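Local coordinates for protein D-alanine--D-alanine ligase (Coxiella burnetii, PDB 3TQT) that joins two D-alanine molecules into D-alanyl-D-alanine at the expense of ATP, a step of bacterial peptidoglycan biosynthesis, at residues E121-N131 with L347-H355; S243-H251 with A267-L275. All blocks are in the same frame, centred on the assembly; numbering follows the deposited sequence.

Contact 1 (E121-N131 with L347-H355)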
loop_
_atom_site.group_PDB
_atom_site.type_symbol
_atom_site.label_atom_id
_atom_site.label_comp_id
_atom_site.label_asym_id
_atom_site.label_seq_id
_atom_site.Cartn_x
_atom_site.Cartn_y
_atom_site.Cartn_z
ATOM N N GLU A 121 9.953 2.774 3.960
ATOM C CA GLU A 121 10.367 3.140 2.608
ATOM C C GLU A 121 10.863 4.581 2.577
ATOM O O GLU A 121 11.864 4.884 1.935
ATOM C CB GLU A 121 9.227 2.986 1.603
ATOM C CG GLU A 121 8.777 1.563 1.393
ATOM C CD GLU A 121 9.721 0.765 0.530
ATOM O OE1 GLU A 121 10.672 1.353 -0.031
ATOM O OE2 GLU A 121 9.507 -0.458 0.415
ATOM N N LEU A 122 10.164 5.472 3.267
ATOM C CA LEU A 122 10.556 6.881 3.270
ATOM C C LEU A 122 11.912 7.063 3.948
ATOM O O LEU A 122 12.649 7.999 3.637
ATOM C CB LEU A 122 9.514 7.725 3.992
ATOM C CG LEU A 122 8.199 7.898 3.247
ATOM C CD1 LEU A 122 7.172 8.491 4.193
ATOM C CD2 LEU A 122 8.425 8.810 2.050
ATOM N N LEU A 123 12.222 6.175 4.885
ATOM C CA LEU A 123 13.508 6.206 5.584
ATOM C C LEU A 123 14.578 5.442 4.814
ATOM O O LEU A 123 15.735 5.389 5.237
ATOM C CB LEU A 123 13.381 5.623 6.987
ATOM C CG LEU A 123 12.532 6.404 7.988
ATOM C CD1 LEU A 123 12.495 5.677 9.294
ATOM C CD2 LEU A 123 13.098 7.787 8.194
ATOM N N ASN A 124 14.188 4.849 3.691
ATOM C CA ASN A 124 15.093 4.056 2.867
ATOM C C ASN A 124 15.749 2.968 3.694
ATOM O O ASN A 124 16.934 2.710 3.534
ATOM C CB ASN A 124 16.193 4.929 2.223
ATOM C CG ASN A 124 15.633 6.003 1.308
ATOM O OD1 ASN A 124 16.042 7.171 1.368
ATOM N ND2 ASN A 124 14.688 5.617 0.459
ATOM N N LEU A 125 14.990 2.347 4.595
ATOM C CA LEU A 125 15.537 1.273 5.415
ATOM C C LEU A 125 15.156 -0.089 4.869
ATOM O O LEU A 125 14.023 -0.286 4.443
ATOM C CB LEU A 125 15.024 1.373 6.839
ATOM C CG LEU A 125 15.476 2.584 7.643
ATOM C CD1 LEU A 125 14.693 2.647 8.941
ATOM C CD2 LEU A 125 16.982 2.516 7.906
ATOM N N PRO A 126 16.095 -1.041 4.891
ATOM C CA PRO A 126 15.673 -2.409 4.570
ATOM C C PRO A 126 14.696 -2.878 5.639
ATOM O O PRO A 126 14.864 -2.542 6.812
ATOM C CB PRO A 126 16.978 -3.218 4.642
ATOM C CG PRO A 126 18.086 -2.189 4.545
ATOM C CD PRO A 126 17.535 -0.951 5.189
ATOM N N TYR A 127 13.673 -3.631 5.250
ATOM C CA TYR A 127 12.765 -4.181 6.242
ATOM C C TYR A 127 12.214 -5.535 5.821
ATOM O O TYR A 127 12.068 -5.835 4.623
ATOM C CB TYR A 127 11.635 -3.201 6.566
ATOM C CG TYR A 127 10.753 -2.860 5.398
ATOM C CD1 TYR A 127 9.587 -3.586 5.146
ATOM C CD2 TYR A 127 11.067 -1.800 4.560
ATOM C CE1 TYR A 127 8.776 -3.274 4.091
ATOM C CE2 TYR A 127 10.256 -1.478 3.486
ATOM C CZ TYR A 127 9.112 -2.211 3.263
ATOM O OH TYR A 127 8.319 -1.886 2.199
ATOM N N VAL A 128 11.896 -6.343 6.818
ATOM C CA VAL A 128 11.421 -7.692 6.577
ATOM C C VAL A 128 9.983 -7.722 6.067
ATOM O O VAL A 128 9.126 -6.946 6.513
ATOM C CB VAL A 128 11.536 -8.527 7.842
ATOM C CG1 VAL A 128 10.779 -9.862 7.687
ATOM C CG2 VAL A 128 13.010 -8.739 8.174
ATOM N N GLY A 129 9.731 -8.612 5.117
ATOM C CA GLY A 129 8.362 -8.924 4.730
ATOM C C GLY A 129 7.795 -8.095 3.595
ATOM O O GLY A 129 8.523 -7.466 2.833
ATOM N N ALA A 130 6.465 -8.099 3.497
ATOM C CA ALA A 130 5.748 -7.539 2.371
ATOM C C ALA A 130 5.995 -6.054 2.286
ATOM O O ALA A 130 6.059 -5.392 3.315
ATOM C CB ALA A 130 4.261 -7.802 2.546
ATOM N N ASN A 131 6.138 -5.536 1.066
ATOM C CA ASN A 131 6.286 -4.101 0.860
ATOM C C ASN A 131 4.944 -3.379 1.021
ATOM O O ASN A 131 3.974 -3.984 1.451
ATOM C CB ASN A 131 6.947 -3.776 -0.484
ATOM C CG ASN A 131 6.052 -4.069 -1.682
ATOM O OD1 ASN A 131 4.925 -4.543 -1.545
ATOM N ND2 ASN A 131 6.558 -3.763 -2.874
ATOM N N LEU A 347 15.029 -14.177 6.673
ATOM C CA LEU A 347 14.151 -13.019 6.511
ATOM C C LEU A 347 14.960 -11.722 6.459
ATOM O O LEU A 347 14.679 -10.839 5.651
ATOM C CB LEU A 347 13.108 -12.971 7.625
ATOM C CG LEU A 347 12.038 -14.060 7.509
ATOM C CD1 LEU A 347 11.294 -14.197 8.826
ATOM C CD2 LEU A 347 11.090 -13.728 6.364
ATOM N N ILE A 348 15.966 -11.610 7.319
ATOM C CA ILE A 348 16.814 -10.422 7.302
ATOM C C ILE A 348 17.616 -10.337 5.997
ATOM O O ILE A 348 17.710 -9.274 5.387
ATOM C CB ILE A 348 17.730 -10.372 8.545
ATOM C CG1 ILE A 348 16.896 -10.048 9.794
ATOM C CG2 ILE A 348 18.865 -9.375 8.357
ATOM C CD1 ILE A 348 17.596 -10.378 11.103
ATOM N N GLU A 349 18.187 -11.455 5.563
ATOM C CA GLU A 349 18.945 -11.465 4.316
ATOM C C GLU A 349 18.071 -11.075 3.117
ATOM O O GLU A 349 18.486 -10.277 2.279
ATOM C CB GLU A 349 19.603 -12.832 4.089
ATOM C CG GLU A 349 20.832 -13.078 4.974
ATOM C CD GLU A 349 21.049 -14.557 5.298
ATOM O OE1 GLU A 349 20.398 -15.415 4.669
ATOM O OE2 GLU A 349 21.863 -14.861 6.197
ATOM N N LEU A 350 16.872 -11.647 3.049
ATOM C CA LEU A 350 15.912 -11.331 1.999
ATOM C C LEU A 350 15.547 -9.857 2.003
ATOM O O LEU A 350 15.428 -9.238 0.954
ATOM C CB LEU A 350 14.634 -12.144 2.185
ATOM C CG LEU A 350 14.723 -13.645 1.889
ATOM C CD1 LEU A 350 13.497 -14.357 2.434
ATOM C CD2 LEU A 350 14.855 -13.882 0.398
ATOM N N ALA A 351 15.342 -9.315 3.197
ATOM C CA ALA A 351 15.022 -7.904 3.370
ATOM C C ALA A 351 16.133 -7.020 2.800
ATOM O O ALA A 351 15.874 -6.069 2.057
ATOM C CB ALA A 351 14.789 -7.590 4.873
ATOM N N ILE A 352 17.374 -7.323 3.168
ATOM C CA ILE A 352 18.515 -6.535 2.722
ATOM C C ILE A 352 18.708 -6.690 1.222
ATOM O O ILE A 352 18.990 -5.724 0.529
ATOM C CB ILE A 352 19.793 -6.897 3.496
ATOM C CG1 ILE A 352 19.682 -6.351 4.922
ATOM C CG2 ILE A 352 21.033 -6.296 2.819
ATOM C CD1 ILE A 352 20.660 -6.963 5.901
ATOM N N ASP A 353 18.544 -7.909 0.718
ATOM C CA ASP A 353 18.687 -8.135 -0.721
ATOM C C ASP A 353 17.642 -7.362 -1.516
ATOM O O ASP A 353 17.954 -6.769 -2.551
ATOM C CB ASP A 353 18.545 -9.611 -1.052
ATOM C CG ASP A 353 19.756 -10.422 -0.644
ATOM O OD1 ASP A 353 20.841 -9.830 -0.477
ATOM O OD2 ASP A 353 19.620 -11.655 -0.506
ATOM N N ARG A 354 16.398 -7.383 -1.041
ATOM C CA ARG A 354 15.339 -6.636 -1.721
ATOM C C ARG A 354 15.677 -5.159 -1.742
ATOM O O ARG A 354 15.572 -4.502 -2.773
ATOM C CB ARG A 354 13.980 -6.829 -1.053
ATOM C CG ARG A 354 12.861 -6.070 -1.786
ATOM C CD ARG A 354 11.485 -6.398 -1.227
ATOM N NE ARG A 354 11.402 -6.030 0.183
ATOM C CZ ARG A 354 10.860 -4.901 0.628
ATOM N NH1 ARG A 354 10.334 -4.040 -0.234
ATOM N NH2 ARG A 354 10.833 -4.637 1.927
ATOM N N HIS A 355 16.096 -4.644 -0.591
ATOM C CA HIS A 355 16.464 -3.239 -0.485
ATOM C C HIS A 355 17.574 -2.869 -1.469
ATOM O O HIS A 355 17.538 -1.801 -2.114
ATOM C CB HIS A 355 16.893 -2.933 0.953
ATOM C CG HIS A 355 17.472 -1.567 1.119
ATOM N ND1 HIS A 355 16.700 -0.461 1.391
ATOM C CD2 HIS A 355 18.747 -1.128 1.039
ATOM C CE1 HIS A 355 17.477 0.604 1.476
ATOM N NE2 HIS A 355 18.725 0.225 1.270
HETATM O O HOH W 1 13.699 -4.301 2.312
HETATM O O HOH W 2 11.120 -7.223 2.537
HETATM O O HOH W 3 12.134 -10.258 4.410
#
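Arg354 of the C-terminal helix 340-370 reaches over one face of the Tyr127 ring, in the loop that follows helix 115-122 of the N-terminal domain of this ATP-grasp ligase. That helix ends in a Schellman motif at Asn124, and the chain then runs through Pro126 and Val128, both backbone-bonded to Val102 of strand 101-104. From CB, which points at the loop, Arg354 runs extended through CG (chi1 -179°) and CD, then bends at chi3 (60°), which brings the guanidinium to the ring. NE donates to a water that in turn donates to Tyr127 O and Gly129 O. CZ lies 4.5 Å from the Tyr127 ring centroid, a cation-pi contact in which the two planes stand 77° apart, so the group meets the face through NH2 and does not lie flat on it. NH2 also donates in its own plane to Tyr127 O at 3.2 Å. NH1 rests on Asn131 CB and makes a long salt bridge to Glu121 OE2, 3.7 Å away; this oxygen also accepts from Tyr127 OH at 2.6 Å, which probably makes the ring richer in electrons for the cation. Before Arg354, Ala351 CB abuts Tyr127 O, and Val128 CG1 packs on Leu347 CB at 3.9 Å. One turn past Ala351, the His355 imidazole takes Pro126 CG over one face, 3.7 Å from its centroid.

Contact 2 (S243-H251 with A267-L275)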
loop_
_atom_site.group_PDB
_atom_site.type_symbol
_atom_site.label_atom_id
_atom_site.label_comp_id
_atom_site.label_asym_id
_atom_site.label_seq_id
_atom_site.Cartn_x
_atom_site.Cartn_y
_atom_site.Cartn_z
ATOM N N SER A 243 6.479 -24.164 3.402
ATOM C CA SER A 243 6.640 -25.112 4.499
ATOM C C SER A 243 5.715 -26.295 4.294
ATOM O O SER A 243 4.873 -26.292 3.405
ATOM C CB SER A 243 6.271 -24.444 5.828
ATOM O OG SER A 243 4.864 -24.196 5.875
ATOM N N LEU A 244 5.872 -27.313 5.128
ATOM C CA LEU A 244 4.841 -28.323 5.244
ATOM C C LEU A 244 3.592 -27.630 5.769
ATOM O O LEU A 244 3.680 -26.718 6.599
ATOM C CB LEU A 244 5.278 -29.436 6.190
ATOM C CG LEU A 244 6.466 -30.231 5.643
ATOM C CD1 LEU A 244 6.944 -31.266 6.638
ATOM C CD2 LEU A 244 6.103 -30.876 4.311
ATOM N N PRO A 245 2.425 -28.053 5.281
ATOM C CA PRO A 245 1.150 -27.466 5.698
ATOM C C PRO A 245 0.906 -27.716 7.179
ATOM O O PRO A 245 1.363 -28.727 7.709
ATOM C CB PRO A 245 0.116 -28.257 4.886
ATOM C CG PRO A 245 0.889 -28.905 3.777
ATOM C CD PRO A 245 2.243 -29.173 4.345
ATOM N N GLY A 246 0.220 -26.793 7.839
ATOM C CA GLY A 246 -0.212 -27.008 9.206
ATOM C C GLY A 246 -1.718 -26.876 9.239
ATOM O O GLY A 246 -2.337 -26.518 8.232
ATOM N N GLU A 247 -2.311 -27.162 10.390
ATOM C CA GLU A 247 -3.749 -27.044 10.533
ATOM C C GLU A 247 -4.109 -26.288 11.791
ATOM O O GLU A 247 -3.424 -26.372 12.810
ATOM C CB GLU A 247 -4.424 -28.412 10.527
ATOM C CG GLU A 247 -5.922 -28.355 10.853
ATOM C CD GLU A 247 -6.611 -29.697 10.698
ATOM O OE1 GLU A 247 -5.939 -30.736 10.842
ATOM O OE2 GLU A 247 -7.828 -29.711 10.422
ATOM N N ILE A 248 -5.197 -25.539 11.713
ATOM C CA ILE A 248 -5.714 -24.877 12.884
ATOM C C ILE A 248 -7.156 -25.310 13.022
ATOM O O ILE A 248 -7.861 -25.469 12.025
ATOM C CB ILE A 248 -5.625 -23.343 12.767
ATOM C CG1 ILE A 248 -5.933 -22.683 14.115
ATOM C CG2 ILE A 248 -6.562 -22.826 11.686
ATOM C CD1 ILE A 248 -5.867 -21.162 14.093
ATOM N N ILE A 249 -7.575 -25.537 14.255
ATOM C CA ILE A 249 -8.955 -25.909 14.523
ATOM C C ILE A 249 -9.548 -24.917 15.504
ATOM O O ILE A 249 -9.240 -24.946 16.697
ATOM C CB ILE A 249 -9.087 -27.324 15.092
ATOM C CG1 ILE A 249 -8.321 -28.333 14.233
ATOM C CG2 ILE A 249 -10.571 -27.711 15.219
ATOM C CD1 ILE A 249 -6.861 -28.477 14.627
ATOM N N PRO A 250 -10.385 -24.016 14.992
ATOM C CA PRO A 250 -11.109 -23.074 15.843
ATOM C C PRO A 250 -11.863 -23.819 16.931
ATOM O O PRO A 250 -12.404 -24.899 16.678
ATOM C CB PRO A 250 -12.088 -22.397 14.872
ATOM C CG PRO A 250 -11.997 -23.184 13.573
ATOM C CD PRO A 250 -10.635 -23.781 13.561
ATOM N N HIS A 251 -11.872 -23.259 18.137
ATOM C CA HIS A 251 -12.610 -23.846 19.245
ATOM C C HIS A 251 -14.067 -23.399 19.209
ATOM O O HIS A 251 -14.350 -22.227 18.964
ATOM C CB HIS A 251 -11.973 -23.453 20.575
ATOM C CG HIS A 251 -10.649 -24.101 20.823
ATOM N ND1 HIS A 251 -9.824 -23.731 21.862
ATOM C CD2 HIS A 251 -10.008 -25.097 20.168
ATOM C CE1 HIS A 251 -8.729 -24.470 21.836
ATOM N NE2 HIS A 251 -8.818 -25.309 20.817
ATOM N N ALA A 267 -8.063 -21.601 19.672
ATOM C CA ALA A 267 -7.864 -22.592 18.617
ATOM C C ALA A 267 -6.757 -23.603 18.944
ATOM O O ALA A 267 -5.799 -23.288 19.657
ATOM C CB ALA A 267 -7.578 -21.905 17.295
ATOM N N THR A 268 -6.907 -24.819 18.423
ATOM C CA THR A 268 -5.866 -25.835 18.500
ATOM C C THR A 268 -5.084 -25.821 17.191
ATOM O O THR A 268 -5.666 -25.708 16.113
ATOM C CB THR A 268 -6.459 -27.227 18.719
ATOM O OG1 THR A 268 -7.054 -27.292 20.021
ATOM C CG2 THR A 268 -5.382 -28.295 18.606
ATOM N N THR A 269 -3.763 -25.904 17.279
ATOM C CA THR A 269 -2.939 -25.881 16.069
ATOM C C THR A 269 -2.011 -27.079 16.034
ATOM O O THR A 269 -1.653 -27.629 17.074
ATOM C CB THR A 269 -2.073 -24.615 15.980
ATOM O OG1 THR A 269 -1.212 -24.545 17.124
ATOM C CG2 THR A 269 -2.937 -23.367 15.906
ATOM N N THR A 270 -1.601 -27.476 14.837
ATOM C CA THR A 270 -0.675 -28.588 14.713
ATOM C C THR A 270 0.036 -28.494 13.384
ATOM O O THR A 270 -0.524 -28.017 12.401
ATOM C CB THR A 270 -1.386 -29.949 14.804
ATOM O OG1 THR A 270 -0.418 -30.996 14.702
ATOM C CG2 THR A 270 -2.407 -30.108 13.677
ATOM N N THR A 271 1.279 -28.947 13.363
ATOM C CA THR A 271 2.054 -28.932 12.138
ATOM C C THR A 271 1.946 -30.304 11.476
ATOM O O THR A 271 2.472 -30.527 10.387
ATOM C CB THR A 271 3.510 -28.577 12.438
ATOM O OG1 THR A 271 4.005 -29.441 13.468
ATOM C CG2 THR A 271 3.597 -27.128 12.914
ATOM N N SER A 272 1.258 -31.222 12.153
ATOM C CA SER A 272 1.006 -32.552 11.608
ATOM C C SER A 272 -0.439 -32.680 11.174
ATOM O O SER A 272 -1.339 -32.772 11.997
ATOM C CB SER A 272 1.334 -33.645 12.630
ATOM O OG SER A 272 2.731 -33.889 12.688
ATOM N N VAL A 273 -0.658 -32.667 9.870
ATOM C CA VAL A 273 -1.985 -32.860 9.320
ATOM C C VAL A 273 -1.842 -34.048 8.391
ATOM O O VAL A 273 -0.785 -34.224 7.790
ATOM C CB VAL A 273 -2.431 -31.622 8.529
ATOM C CG1 VAL A 273 -2.034 -30.359 9.272
ATOM C CG2 VAL A 273 -1.781 -31.610 7.169
ATOM N N ASP A 274 -2.868 -34.883 8.277
ATOM C CA ASP A 274 -2.729 -36.061 7.417
ATOM C C ASP A 274 -3.398 -35.894 6.050
ATOM O O ASP A 274 -4.397 -36.541 5.730
ATOM C CB ASP A 274 -3.125 -37.363 8.136
ATOM C CG ASP A 274 -4.620 -37.614 8.139
ATOM O OD1 ASP A 274 -5.398 -36.635 8.133
ATOM O OD2 ASP A 274 -5.013 -38.803 8.153
ATOM N N LEU A 275 -2.804 -35.018 5.246
ATOM C CA LEU A 275 -3.266 -34.736 3.900
ATOM C C LEU A 275 -2.535 -35.621 2.903
ATOM O O LEU A 275 -1.366 -35.960 3.099
ATOM C CB LEU A 275 -2.986 -33.277 3.544
ATOM C CG LEU A 275 -3.591 -32.172 4.407
ATOM C CD1 LEU A 275 -2.916 -30.851 4.092
ATOM C CD2 LEU A 275 -5.088 -32.079 4.182
HETATM O O HOH W 4 3.648 -27.625 9.423
#
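Ile248 and Thr269 face each other as a non-hydrogen-bonded pair where strand 268-270 lies antiparallel along 246-249, forming the outer edge of a five-stranded antiparallel sheet in the ATP-grasp part of the chain. Ile248 CG1 fits against Thr269 CG2 at 3.6 Å, while its CD1 reaches on to Ala267 CB, so one isoleucine spans two residues of the partner strand. Thr269 also touches Met328 and Lys331 of helix 328-335. The hydrogen-bonded pairs Glu247-Thr270 and Ile249-Thr268 put their side chains on the other face. There Ile249 CD1 reaches across onto the backbone of its partner, 3.4 Å from Thr268 O.

Beyond the strand the chain turns at Thr271, helped by an ST turn in which Thr270 OG1 accepts from Ser272 N. Val273 then swings back against strand 246-249: its CG1 lies against the Gly246-Glu247 peptide and the start of the Glu247 side chain, 3.5 Å from Gly246 C and 3.3 Å from Glu247 CB. Gly246 CA itself lies 3.4 Å from Thr270 O, where the two strands come close. Further on, Leu275 CD1 meets Pro245 CB at 4.1 Å, and both residues lean on Thr280 of helix 277-293.

At the opposite end the His251 ring lies flat over Ala267, with CA 3.6 Å above its centre, and its edge is turned to Thr268. NE2 and Thr268 OG1 are 2.8 Å apart in a nearly straight hydrogen bond (174°). Four backbone bonds and this side-chain bond thus fix the register. Glu247 OE1 makes a salt bridge to NH1 of Arg228, which lies within the stretch predicted to bind ATP, consistent with a role for this carboxylate in holding that arginine.

Contact 1 joins the N-terminal domain to the long C-terminal helix, and contact 2 lies wholly within the ATP-grasp part, at the edge of its five-stranded sheet. Their centres are 30 Å apart on opposite sides of the chain's centre, and the nearest atoms stay about 12 Å from each other. Along the sequence, 121-131 comes first, both strands of contact 2 follow, and 347-355 comes last, so contact 1 brackets contact 2. Helix 340-370 thus returns the chain to the N-terminal domain after the ATP-grasp sheet is complete. Contact 1 holds that helix against the N-terminal domain, joining the two parts of the chain there, while contact 2 closes an edge of the ATP-grasp sheet.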